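Local coordinates for serine-pyruvate aminotransferase (AgxT) (Sulfolobus solfataricus, PDB 3ZRP), which probably transfers the amino group of serine to pyruvate, and perhaps that of alanine to glyoxylate, using pyridoxal 5'-phosphate as cofactor, at residues E283-E288 against V355-L360; N299-V304 against Y335-H340; L306-P311 against L363-R368; D348-I353 against E371-V376. All coordinates share one frame; numbering follows the deposited sequence.

Interaction 1 of 4, residues E283-E288 against V355-L360; sequences EALGLE and VIERTL
Ile-356 turns its CG2 methyl toward two leucines, Leu-285 and Leu-287. Both present a CD1 methyl, and each CD1 lies 4.1 Å from Ile-356 CG2. The leucines come from the turn that ends helix 264-284. Gly-286 ends the helix there with positive phi, in a Schellman motif, and the leucines before and after it both point toward helix 346-363. Next, Glu-357 is crossed obliquely by Leu-285, whose CD2 methyl touches both its aliphatic part and one carboxylate oxygen. Glu-357 CG stands opposite the backbone N (chi1 -172°) and the chain runs on extended, alongside that methyl. Leu-285 CD2 is 4.0 Å from Glu-357 CG and 3.4 Å from Glu-357 OE1. The other carboxylate oxygen, OE2, is hydrogen-bonded to the backbone N of Gly-370. Leu-360 completes the row. It meets Leu-287 tip to tip, with Leu-360 CD1 3.7 Å from Leu-287 CD1. No hydrogen bond joins the two segments. The contact is mainly methyl packing, with one carboxylate oxygen against a leucine methyl. It sets the end of helix 264-284 against helix 346-363. Around it, Ile-356 also packs on Phe-336 and Ile-338 of strand 335-339, Leu-287 on Val-304 of strand 301-305, and Leu-360 on Val-314 of helix 311-319.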
loop_
_atom_site.group_PDB
_atom_site.type_symbol
_atom_site.label_atom_id
_atom_site.label_comp_id
_atom_site.label_asym_id
_atom_site.label_seq_id
_atom_site.Cartn_x
_atom_site.Cartn_y
_atom_site.Cartn_z
ATOM N N GLU A 283 -3.381 28.739 -25.700
ATOM C CA GLU A 283 -3.894 29.122 -27.008
ATOM C C GLU A 283 -3.330 30.492 -27.413
ATOM O O GLU A 283 -2.779 30.655 -28.511
ATOM C CB GLU A 283 -5.427 29.152 -26.974
ATOM C CG GLU A 283 -6.124 28.080 -27.830
ATOM C CD GLU A 283 -6.365 26.742 -27.122
ATOM O OE1 GLU A 283 -6.634 26.714 -25.899
ATOM O OE2 GLU A 283 -6.298 25.704 -27.813
ATOM N N ALA A 284 -3.443 31.470 -26.517
ATOM C CA ALA A 284 -2.898 32.807 -26.771
ATOM C C ALA A 284 -1.390 32.796 -27.045
ATOM O O ALA A 284 -0.885 33.674 -27.749
ATOM C CB ALA A 284 -3.251 33.760 -25.632
ATOM N N LEU A 285 -0.678 31.787 -26.529
ATOM C CA LEU A 285 0.748 31.599 -26.841
ATOM C C LEU A 285 0.935 30.978 -28.224
ATOM O O LEU A 285 2.061 30.904 -28.746
ATOM C CB LEU A 285 1.445 30.733 -25.781
ATOM C CG LEU A 285 1.891 31.366 -24.443
ATOM C CD1 LEU A 285 2.344 30.305 -23.415
ATOM C CD2 LEU A 285 2.972 32.394 -24.623
ATOM N N GLY A 286 -0.171 30.514 -28.806
ATOM C CA GLY A 286 -0.127 29.779 -30.073
ATOM C C GLY A 286 0.343 28.343 -29.914
ATOM O O GLY A 286 0.865 27.764 -30.858
ATOM N N LEU A 287 0.150 27.768 -28.726
ATOM C CA LEU A 287 0.481 26.362 -28.476
ATOM C C LEU A 287 -0.738 25.451 -28.685
ATOM O O LEU A 287 -1.879 25.830 -28.379
ATOM C CB LEU A 287 1.058 26.173 -27.064
ATOM C CG LEU A 287 2.412 26.836 -26.763
ATOM C CD1 LEU A 287 2.669 26.923 -25.247
ATOM C CD2 LEU A 287 3.543 26.111 -27.486
ATOM N N GLU A 288 -0.470 24.258 -29.215
ATOM C CA GLU A 288 -1.494 23.258 -29.515
ATOM C C GLU A 288 -1.658 22.266 -28.356
ATOM O O GLU A 288 -0.674 21.783 -27.807
ATOM C CB GLU A 288 -1.110 22.495 -30.785
ATOM C CG GLU A 288 -2.218 21.625 -31.381
ATOM C CD GLU A 288 -1.770 20.856 -32.629
ATOM O OE1 GLU A 288 -0.731 21.223 -33.224
ATOM O OE2 GLU A 288 -2.464 19.890 -33.020
ATOM N N VAL A 355 5.806 30.883 -16.492
ATOM C CA VAL A 355 6.971 29.990 -16.540
ATOM C C VAL A 355 7.080 29.327 -17.906
ATOM O O VAL A 355 8.178 29.181 -18.450
ATOM C CB VAL A 355 6.936 28.938 -15.398
ATOM C CG1 VAL A 355 8.065 27.951 -15.511
ATOM C CG2 VAL A 355 7.017 29.633 -14.048
ATOM N N ILE A 356 5.943 28.927 -18.467
ATOM C CA ILE A 356 5.965 28.318 -19.794
ATOM C C ILE A 356 6.505 29.322 -20.836
ATOM O O ILE A 356 7.367 28.974 -21.657
ATOM C CB ILE A 356 4.606 27.704 -20.173
ATOM C CG1 ILE A 356 4.396 26.407 -19.367
ATOM C CG2 ILE A 356 4.554 27.385 -21.671
ATOM C CD1 ILE A 356 2.940 26.013 -19.198
ATOM N N GLU A 357 6.020 30.559 -20.769
ATOM C CA GLU A 357 6.470 31.598 -21.703
ATOM C C GLU A 357 7.988 31.798 -21.661
ATOM O O GLU A 357 8.651 31.687 -22.696
ATOM C CB GLU A 357 5.714 32.912 -21.488
ATOM C CG GLU A 357 6.003 33.953 -22.559
ATOM C CD GLU A 357 4.954 35.041 -22.642
ATOM O OE1 GLU A 357 3.773 34.805 -22.301
ATOM O OE2 GLU A 357 5.318 36.155 -23.073
ATOM N N ARG A 358 8.544 32.044 -20.474
ATOM C CA ARG A 358 9.982 32.333 -20.391
ATOM C C ARG A 358 10.891 31.124 -20.631
ATOM O O ARG A 358 12.041 31.272 -21.074
ATOM C CB ARG A 358 10.354 33.117 -19.126
ATOM C CG ARG A 358 9.919 32.541 -17.817
ATOM C CD ARG A 358 9.924 33.652 -16.792
ATOM N NE ARG A 358 10.108 33.147 -15.437
ATOM C CZ ARG A 358 9.190 33.194 -14.478
ATOM N NH1 ARG A 358 8.003 33.732 -14.713
ATOM N NH2 ARG A 358 9.474 32.708 -13.275
ATOM N N THR A 359 10.369 29.928 -20.390
ATOM C CA THR A 359 11.132 28.725 -20.669
ATOM C C THR A 359 11.190 28.456 -22.188
ATOM O O THR A 359 12.259 28.141 -22.732
ATOM C CB THR A 359 10.579 27.519 -19.887
ATOM O OG1 THR A 359 10.463 27.871 -18.506
ATOM C CG2 THR A 359 11.491 26.310 -20.023
ATOM N N LEU A 360 10.052 28.608 -22.865
ATOM C CA LEU A 360 9.974 28.354 -24.309
ATOM C C LEU A 360 10.741 29.407 -25.127
ATOM O O LEU A 360 11.294 29.094 -26.189
ATOM C CB LEU A 360 8.517 28.241 -24.771
ATOM C CG LEU A 360 7.713 27.066 -24.207
ATOM C CD1 LEU A 360 6.349 26.936 -24.887
ATOM C CD2 LEU A 360 8.486 25.774 -24.311
#

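Interaction 2 of 4, residues N299-V304 against Y335-H340; sequences NTVTGV and YFRIGH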
loop_
_atom_site.group_PDB
_atom_site.type_symbol
_atom_site.label_atom_id
_atom_site.label_comp_id
_atom_site.label_asym_id
_atom_site.label_seq_id
_atom_site.Cartn_x
_atom_site.Cartn_y
_atom_site.Cartn_z
ATOM N N ASN A 299 -10.176 18.876 -16.929
ATOM C CA ASN A 299 -9.898 19.938 -15.983
ATOM C C ASN A 299 -8.800 19.592 -14.957
ATOM O O ASN A 299 -8.560 20.358 -14.004
ATOM C CB ASN A 299 -11.223 20.398 -15.353
ATOM C CG ASN A 299 -12.175 20.991 -16.406
ATOM O OD1 ASN A 299 -11.724 21.518 -17.441
ATOM N ND2 ASN A 299 -13.471 20.886 -16.163
ATOM N N THR A 300 -8.097 18.477 -15.185
ATOM C CA THR A 300 -6.996 18.071 -14.301
ATOM C C THR A 300 -5.662 17.984 -14.991
ATOM O O THR A 300 -4.636 18.161 -14.342
ATOM C CB THR A 300 -7.269 16.708 -13.586
ATOM O OG1 THR A 300 -7.460 15.680 -14.577
ATOM C CG2 THR A 300 -8.515 16.828 -12.732
ATOM N N VAL A 301 -5.659 17.685 -16.289
ATOM C CA VAL A 301 -4.421 17.478 -17.061
ATOM C C VAL A 301 -4.567 18.081 -18.469
ATOM O O VAL A 301 -5.579 17.863 -19.140
ATOM C CB VAL A 301 -4.094 15.968 -17.257
ATOM C CG1 VAL A 301 -2.806 15.790 -18.086
ATOM C CG2 VAL A 301 -3.960 15.246 -15.916
ATOM N N THR A 302 -3.547 18.799 -18.921
ATOM C CA THR A 302 -3.509 19.333 -20.276
ATOM C C THR A 302 -2.164 18.983 -20.881
ATOM O O THR A 302 -1.134 19.245 -20.282
ATOM C CB THR A 302 -3.679 20.893 -20.268
ATOM O OG1 THR A 302 -4.902 21.229 -19.597
ATOM C CG2 THR A 302 -3.733 21.434 -21.700
ATOM N N GLY A 303 -2.181 18.378 -22.068
ATOM C CA GLY A 303 -0.945 18.040 -22.781
ATOM C C GLY A 303 -0.601 19.186 -23.721
ATOM O O GLY A 303 -1.497 19.753 -24.387
ATOM N N VAL A 304 0.688 19.534 -23.782
ATOM C CA VAL A 304 1.130 20.738 -24.489
ATOM C C VAL A 304 2.119 20.301 -25.551
ATOM O O VAL A 304 3.218 19.877 -25.235
ATOM C CB VAL A 304 1.768 21.802 -23.520
ATOM C CG1 VAL A 304 2.124 23.084 -24.256
ATOM C CG2 VAL A 304 0.812 22.138 -22.340
ATOM N N TYR A 335 5.448 16.271 -26.489
ATOM C CA TYR A 335 4.718 17.125 -25.556
ATOM C C TYR A 335 5.185 17.019 -24.109
ATOM O O TYR A 335 5.960 16.120 -23.753
ATOM C CB TYR A 335 3.201 16.836 -25.649
ATOM C CG TYR A 335 2.733 15.511 -25.032
ATOM C CD1 TYR A 335 3.190 14.293 -25.510
ATOM C CD2 TYR A 335 1.801 15.501 -23.975
ATOM C CE1 TYR A 335 2.746 13.070 -24.960
ATOM C CE2 TYR A 335 1.339 14.296 -23.422
ATOM C CZ TYR A 335 1.820 13.088 -23.919
ATOM O OH TYR A 335 1.399 11.907 -23.362
ATOM N N PHE A 336 4.715 17.953 -23.284
ATOM C CA PHE A 336 4.787 17.820 -21.830
ATOM C C PHE A 336 3.386 18.015 -21.275
ATOM O O PHE A 336 2.488 18.456 -21.979
ATOM C CB PHE A 336 5.823 18.793 -21.201
ATOM C CG PHE A 336 5.416 20.245 -21.242
ATOM C CD1 PHE A 336 5.660 21.020 -22.373
ATOM C CD2 PHE A 336 4.784 20.840 -20.150
ATOM C CE1 PHE A 336 5.279 22.366 -22.431
ATOM C CE2 PHE A 336 4.394 22.191 -20.195
ATOM C CZ PHE A 336 4.648 22.954 -21.342
ATOM N N ARG A 337 3.181 17.670 -20.014
ATOM C CA ARG A 337 1.867 17.792 -19.412
ATOM C C ARG A 337 1.847 18.747 -18.240
ATOM O O ARG A 337 2.787 18.800 -17.441
ATOM C CB ARG A 337 1.377 16.430 -18.938
ATOM C CG ARG A 337 1.016 15.485 -20.077
ATOM C CD ARG A 337 0.637 14.116 -19.500
ATOM N NE ARG A 337 1.815 13.424 -18.979
ATOM C CZ ARG A 337 1.785 12.358 -18.182
ATOM N NH1 ARG A 337 0.629 11.840 -17.784
ATOM N NH2 ARG A 337 2.919 11.773 -17.791
ATOM N N ILE A 338 0.740 19.472 -18.126
ATOM C CA ILE A 338 0.471 20.294 -16.968
ATOM C C ILE A 338 -0.573 19.594 -16.118
ATOM O O ILE A 338 -1.668 19.317 -16.582
ATOM C CB ILE A 338 -0.052 21.713 -17.361
ATOM C CG1 ILE A 338 0.863 22.387 -18.390
ATOM C CG2 ILE A 338 -0.191 22.599 -16.116
ATOM C CD1 ILE A 338 0.237 23.663 -19.003
ATOM N N GLY A 339 -0.234 19.316 -14.866
ATOM C CA GLY A 339 -1.190 18.815 -13.914
ATOM C C GLY A 339 -1.749 19.973 -13.141
ATOM O O GLY A 339 -0.979 20.737 -12.551
ATOM N N HIS A 340 -3.073 20.129 -13.155
ATOM C CA HIS A 340 -3.741 21.225 -12.471
ATOM C C HIS A 340 -4.908 20.639 -11.717
ATOM O O HIS A 340 -6.027 20.634 -12.185
ATOM C CB HIS A 340 -4.171 22.366 -13.437
ATOM C CG HIS A 340 -4.701 21.888 -14.769
ATOM N ND1 HIS A 340 -5.988 21.411 -14.935
ATOM C CD2 HIS A 340 -4.123 21.833 -15.990
ATOM C CE1 HIS A 340 -6.166 21.075 -16.204
ATOM N NE2 HIS A 340 -5.052 21.315 -16.864
#
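His-340 reaches back over segment 299-304 and is bonded at both ring nitrogens. NE2 shares a hydrogen bond with Thr-302 OG1 at 2.7 Å. ND1 gives a weak, bent bond to Asn-299 O at 2.9 Å. Both oxygens lie at the ring edge, near its plane, while the carbonyl carbon of Thr-300 covers one face. The torsion chi1 of 39° places the imidazole between the backbone N and the carbonyl carbon, which brings it alongside residues 299-302. Strands 301-305 and 335-339 are neighbours in a small antiparallel sheet with 326-327. Thr-302 with Ile-338 and Val-304 with Phe-336 are hydrogen-bonded antiparallel pairs. His-340 N adds a bond to Thr-300 O. On the face that carries Val-304, Phe-336 and Ile-338, the Val-304 CB makes a CH-pi contact 4.0 Å from the Phe-336 ring centroid. Val-304 CG2 touches Ile-338 CD1 at 3.7 Å. Tyr-335 brings a ring edge to Gly-303, with Tyr-335 CD2 3.9 Å from Gly-303 CA. Further out, Arg-337 NE donates to Pro-327 O and NH1 to Thr-138 O, and Thr-300 OG1 bonds to Ser-166 O. Side chains of the sheet thus bond to backbone oxygens of the cofactor-binding Thr-138 and Ser-166. A short bond at NE2 and a weak one at ND1 probably limit the rotation of the buried imidazole.

Interaction 3 of 4, residues L306-P311 against L363-R368; sequences LKVADP and LGEPIR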
loop_
_atom_site.group_PDB
_atom_site.type_symbol
_atom_site.label_atom_id
_atom_site.label_comp_id
_atom_site.label_asym_id
_atom_site.label_seq_id
_atom_site.Cartn_x
_atom_site.Cartn_y
_atom_site.Cartn_z
ATOM N N LEU A 306 4.886 20.491 -28.303
ATOM C CA LEU A 306 6.067 21.283 -28.660
ATOM C C LEU A 306 6.528 20.974 -30.084
ATOM O O LEU A 306 6.874 19.832 -30.404
ATOM C CB LEU A 306 7.215 21.021 -27.681
ATOM C CG LEU A 306 7.009 21.538 -26.254
ATOM C CD1 LEU A 306 8.115 21.047 -25.336
ATOM C CD2 LEU A 306 6.904 23.060 -26.230
ATOM N N LYS A 307 6.551 22.007 -30.924
ATOM C CA LYS A 307 6.904 21.874 -32.339
ATOM C C LYS A 307 8.413 21.899 -32.582
ATOM O O LYS A 307 8.900 21.309 -33.545
ATOM C CB LYS A 307 6.212 22.974 -33.156
ATOM C CG LYS A 307 4.683 22.939 -33.084
ATOM C CD LYS A 307 4.109 21.967 -34.110
ATOM C CE LYS A 307 2.835 21.281 -33.617
ATOM N NZ LYS A 307 1.789 22.207 -33.100
ATOM N N VAL A 308 9.151 22.583 -31.712
ATOM C CA VAL A 308 10.593 22.734 -31.881
ATOM C C VAL A 308 11.383 22.278 -30.659
ATOM O O VAL A 308 12.274 21.433 -30.772
ATOM C CB VAL A 308 10.965 24.218 -32.264
ATOM C CG1 VAL A 308 12.469 24.404 -32.310
ATOM C CG2 VAL A 308 10.346 24.598 -33.604
ATOM N N ALA A 309 11.071 22.855 -29.494
ATOM C CA ALA A 309 11.813 22.594 -28.256
ATOM C C ALA A 309 11.701 21.139 -27.776
ATOM O O ALA A 309 10.691 20.467 -28.027
ATOM C CB ALA A 309 11.347 23.543 -27.160
ATOM N N ASP A 310 12.743 20.673 -27.088
ATOM C CA ASP A 310 12.790 19.320 -26.517
ATOM C C ASP A 310 12.086 19.306 -25.156
ATOM O O ASP A 310 12.440 20.093 -24.277
ATOM C CB ASP A 310 14.251 18.863 -26.388
ATOM C CG ASP A 310 14.404 17.501 -25.699
ATOM O OD1 ASP A 310 13.501 16.647 -25.788
ATOM O OD2 ASP A 310 15.458 17.288 -25.071
ATOM N N PRO A 311 11.089 18.416 -24.976
ATOM C CA PRO A 311 10.302 18.416 -23.728
ATOM C C PRO A 311 11.114 18.205 -22.440
ATOM O O PRO A 311 10.749 18.781 -21.407
ATOM C CB PRO A 311 9.293 17.282 -23.939
ATOM C CG PRO A 311 9.184 17.146 -25.408
ATOM C CD PRO A 311 10.564 17.435 -25.941
ATOM N N LEU A 363 14.304 28.531 -25.340
ATOM C CA LEU A 363 14.520 27.268 -26.055
ATOM C C LEU A 363 14.075 27.282 -27.528
ATOM O O LEU A 363 14.182 26.267 -28.222
ATOM C CB LEU A 363 13.886 26.100 -25.288
ATOM C CG LEU A 363 14.534 25.723 -23.952
ATOM C CD1 LEU A 363 13.538 25.001 -23.046
ATOM C CD2 LEU A 363 15.781 24.864 -24.155
ATOM N N GLY A 364 13.561 28.425 -27.986
ATOM C CA GLY A 364 13.276 28.640 -29.402
ATOM C C GLY A 364 12.008 28.012 -29.932
ATOM O O GLY A 364 11.911 27.718 -31.123
ATOM N N GLU A 365 11.028 27.810 -29.055
ATOM C CA GLU A 365 9.709 27.352 -29.484
ATOM C C GLU A 365 8.910 28.543 -30.021
ATOM O O GLU A 365 8.793 29.569 -29.339
ATOM C CB GLU A 365 8.967 26.651 -28.332
ATOM C CG GLU A 365 7.557 26.120 -28.678
ATOM C CD GLU A 365 7.581 24.892 -29.592
ATOM O OE1 GLU A 365 8.634 24.231 -29.701
ATOM O OE2 GLU A 365 6.539 24.589 -30.202
ATOM N N PRO A 366 8.367 28.422 -31.248
ATOM C CA PRO A 366 7.570 29.510 -31.824
ATOM C C PRO A 366 6.328 29.825 -30.985
ATOM O O PRO A 366 5.356 29.058 -30.989
ATOM C CB PRO A 366 7.171 28.980 -33.215
ATOM C CG PRO A 366 7.598 27.544 -33.259
ATOM C CD PRO A 366 8.623 27.341 -32.212
ATOM N N ILE A 367 6.374 30.939 -30.265
ATOM C CA ILE A 367 5.247 31.381 -29.456
ATOM C C ILE A 367 4.998 32.879 -29.591
ATOM O O ILE A 367 5.869 33.627 -30.052
ATOM C CB ILE A 367 5.453 31.038 -27.949
ATOM C CG1 ILE A 367 6.781 31.610 -27.437
ATOM C CG2 ILE A 367 5.408 29.535 -27.729
ATOM C CD1 ILE A 367 6.871 31.691 -25.916
ATOM N N ARG A 368 3.801 33.302 -29.187
ATOM C CA ARG A 368 3.431 34.711 -29.198
ATOM C C ARG A 368 3.709 35.350 -27.829
ATOM O O ARG A 368 2.887 35.253 -26.905
ATOM C CB ARG A 368 1.957 34.875 -29.596
ATOM C CG ARG A 368 1.579 34.135 -30.888
ATOM C CD ARG A 368 0.310 34.676 -31.512
ATOM N NE ARG A 368 -0.912 34.053 -31.000
ATOM C CZ ARG A 368 -1.532 33.022 -31.569
ATOM N NH1 ARG A 368 -1.040 32.457 -32.668
ATOM N NH2 ARG A 368 -2.650 32.552 -31.027
#
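The carboxylate of Glu-365 is sandwiched between two apolar groups. Leu-306 CD2 lies over one face, 3.9 Å from Glu-365 CD. Pro-366 CD, from the same segment as the glutamate, lies over the other. Backbone N-H groups come in around the oxygens, 20° out of the plane for Lys-307 and 16° for Val-308. The motif is a loop held by a side-chain carboxylate, which binds three consecutive amides, of Lys-307, Val-308 and Ala-309. The loop joins strand 301-305 to helix 311-319, for which Asp-310 is the N-cap. Glu-365 follows a Schellman motif at Gly-364 that ends helix 346-363. Its CG is opposite the backbone N, and a bend at chi2 of 72° turns the carboxylate into the loop. Lys-307 N meets Glu-365 OE2 on the syn side at 2.7 Å. OE1 takes two bonds. Val-308 N comes to Glu-365 OE1 on the syn side, also at 2.7 Å, and Ala-309 N comes nearly along the C-O axis. Three amide donors would probably stabilise the negative charge of this buried group. The lysine NZ forms a salt bridge with Glu-288, seen to bind calcium in this protein, though none is bound to this chain here. Ala-309 CB is 4.1 Å from Leu-363 CB. At the outer side, the Val-308 CG2 methyl presses on Pro-366 CD at 3.5 Å.

Interaction 4 of 4, residues D348-I353 against E371-V376; sequences DAIIAI and EGVKAV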
loop_
_atom_site.group_PDB
_atom_site.type_symbol
_atom_site.label_atom_id
_atom_site.label_comp_id
_atom_site.label_asym_id
_atom_site.label_seq_id
_atom_site.Cartn_x
_atom_site.Cartn_y
_atom_site.Cartn_z
ATOM N N ASP A 348 -1.710 29.926 -9.304
ATOM C CA ASP A 348 -0.897 28.875 -9.921
ATOM C C ASP A 348 -1.012 28.908 -11.454
ATOM O O ASP A 348 -0.019 28.684 -12.148
ATOM C CB ASP A 348 -1.277 27.483 -9.397
ATOM C CG ASP A 348 -1.037 27.332 -7.904
ATOM O OD1 ASP A 348 -0.109 27.967 -7.378
ATOM O OD2 ASP A 348 -1.786 26.585 -7.256
ATOM N N ALA A 349 -2.217 29.197 -11.961
ATOM C CA ALA A 349 -2.447 29.327 -13.408
ATOM C C ALA A 349 -1.587 30.459 -14.011
ATOM O O ALA A 349 -0.905 30.255 -15.030
ATOM C CB ALA A 349 -3.935 29.509 -13.719
ATOM N N ILE A 350 -1.591 31.630 -13.360
ATOM C CA ILE A 350 -0.741 32.751 -13.781
ATOM C C ILE A 350 0.726 32.322 -13.846
ATOM O O ILE A 350 1.395 32.523 -14.868
ATOM C CB ILE A 350 -0.905 34.001 -12.869
ATOM C CG1 ILE A 350 -2.318 34.574 -12.992
ATOM C CG2 ILE A 350 0.112 35.092 -13.241
ATOM C CD1 ILE A 350 -2.790 35.324 -11.758
ATOM N N ILE A 351 1.217 31.721 -12.760
ATOM C CA ILE A 351 2.613 31.296 -12.676
ATOM C C ILE A 351 2.957 30.259 -13.746
ATOM O O ILE A 351 3.983 30.369 -14.423
ATOM C CB ILE A 351 2.952 30.786 -11.257
ATOM C CG1 ILE A 351 2.906 31.962 -10.271
ATOM C CG2 ILE A 351 4.329 30.164 -11.198
ATOM C CD1 ILE A 351 3.781 33.147 -10.685
ATOM N N ALA A 352 2.094 29.263 -13.916
ATOM C CA ALA A 352 2.368 28.205 -14.909
ATOM C C ALA A 352 2.615 28.767 -16.328
ATOM O O ALA A 352 3.610 28.420 -16.983
ATOM C CB ALA A 352 1.223 27.164 -14.911
ATOM N N ILE A 353 1.720 29.626 -16.784
ATOM C CA ILE A 353 1.826 30.248 -18.116
ATOM C C ILE A 353 3.040 31.192 -18.195
ATOM O O ILE A 353 3.781 31.186 -19.199
ATOM C CB ILE A 353 0.509 30.930 -18.524
ATOM C CG1 ILE A 353 -0.606 29.887 -18.662
ATOM C CG2 ILE A 353 0.643 31.723 -19.841
ATOM C CD1 ILE A 353 -0.264 28.721 -19.629
ATOM N N GLU A 371 1.480 37.544 -24.445
ATOM C CA GLU A 371 0.047 37.286 -24.636
ATOM C C GLU A 371 -0.515 36.252 -23.658
ATOM O O GLU A 371 -1.694 36.313 -23.290
ATOM C CB GLU A 371 -0.241 36.859 -26.081
ATOM C CG GLU A 371 0.282 37.822 -27.146
ATOM C CD GLU A 371 -0.492 39.130 -27.237
ATOM O OE1 GLU A 371 -1.609 39.236 -26.685
ATOM O OE2 GLU A 371 0.025 40.065 -27.887
ATOM N N GLY A 372 0.337 35.317 -23.236
ATOM C CA GLY A 372 -0.065 34.267 -22.292
ATOM C C GLY A 372 -0.786 34.727 -21.030
ATOM O O GLY A 372 -1.946 34.368 -20.795
ATOM N N VAL A 373 -0.105 35.534 -20.212
ATOM C CA VAL A 373 -0.632 35.910 -18.891
ATOM C C VAL A 373 -1.914 36.739 -18.945
ATOM O O VAL A 373 -2.839 36.506 -18.155
ATOM C CB VAL A 373 0.448 36.599 -18.008
ATOM C CG1 VAL A 373 -0.077 36.837 -16.603
ATOM C CG2 VAL A 373 1.712 35.750 -17.948
ATOM N N LYS A 374 -1.987 37.698 -19.871
ATOM C CA LYS A 374 -3.226 38.475 -20.031
ATOM C C LYS A 374 -4.423 37.588 -20.373
ATOM O O LYS A 374 -5.518 37.769 -19.817
ATOM C CB LYS A 374 -3.088 39.649 -21.027
ATOM C CG LYS A 374 -2.144 39.440 -22.215
ATOM C CD LYS A 374 -2.001 40.714 -23.069
ATOM C CE LYS A 374 -1.117 41.780 -22.407
ATOM N NZ LYS A 374 -1.232 43.101 -23.080
ATOM N N ALA A 375 -4.207 36.615 -21.256
ATOM C CA ALA A 375 -5.253 35.642 -21.591
ATOM C C ALA A 375 -5.753 34.924 -20.331
ATOM O O ALA A 375 -6.965 34.810 -20.113
ATOM C CB ALA A 375 -4.742 34.641 -22.625
ATOM N N VAL A 376 -4.810 34.462 -19.508
ATOM C CA VAL A 376 -5.121 33.859 -18.199
ATOM C C VAL A 376 -5.880 34.840 -17.301
ATOM O O VAL A 376 -6.930 34.502 -16.750
ATOM C CB VAL A 376 -3.811 33.372 -17.464
ATOM C CG1 VAL A 376 -4.132 32.774 -16.100
ATOM C CG2 VAL A 376 -3.037 32.364 -18.309
#
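Ile-353 sets CG2 opposite its backbone N and CG1 opposite its carbonyl carbon (chi1 -64°), and the two branches meet different residues of segment 371-376. CG2 drops onto the bare backbone of Gly-372, 3.5 Å from Gly-372 C. CG1 meets Val-376 CG2 at 3.5 Å, tighter than usual carbon contact. Val-376 (chi1 179°) divides its methyls in turn. CG2 goes to Ile-353, and Val-376 CG1 reaches the turn before Ile-353, 3.9 Å from Ile-350 N and 4.0 Å from Ala-349 CB. Ile-350 crosses Val-373 at about a right angle, its CG2 3.8 Å from Val-373 CG1. Ile-350 was modelled in two conformers, so this last contact is less certain. Gly-372 has no side chain, and Ile-353 can sit directly against the first turn of its helix. The axes of the two helical segments pass 9.1 Å apart at 161°, nearly antiparallel. No hydrogen bond crosses the interface. Ala-349 and Ile-353 also rest on Ile-278 of helix 264-284, which backs the pair. Helices 346-363 and 372-381 follow each other in the chain, so this is an antiparallel helical hairpin at the C-terminal end of the aminotransferase fold.

Interactions 1, 3 and 4 share one end of the small C-terminal domain. Interactions 1 and 4 both use helix 346-363, and their centres are 9 Å apart. There, Ala-284 CB lies 3.5 Å from Ala-375 CB. Interaction 3 lies 8 Å, centre to centre, from interaction 1 and is joined to it by a probable hydrogen bond of Arg-368 N with Leu-285 O at 3.0 Å. Interaction 2 is the sheet side of the same core: Ile-338 CD1 sits 3.6 Å from Ile-356 CD1 of interaction 1. It also lies toward the cofactor. The side chain of Arg-337 comes within about 7 Å of the bound pyridoxal 5'-phosphate without touching it.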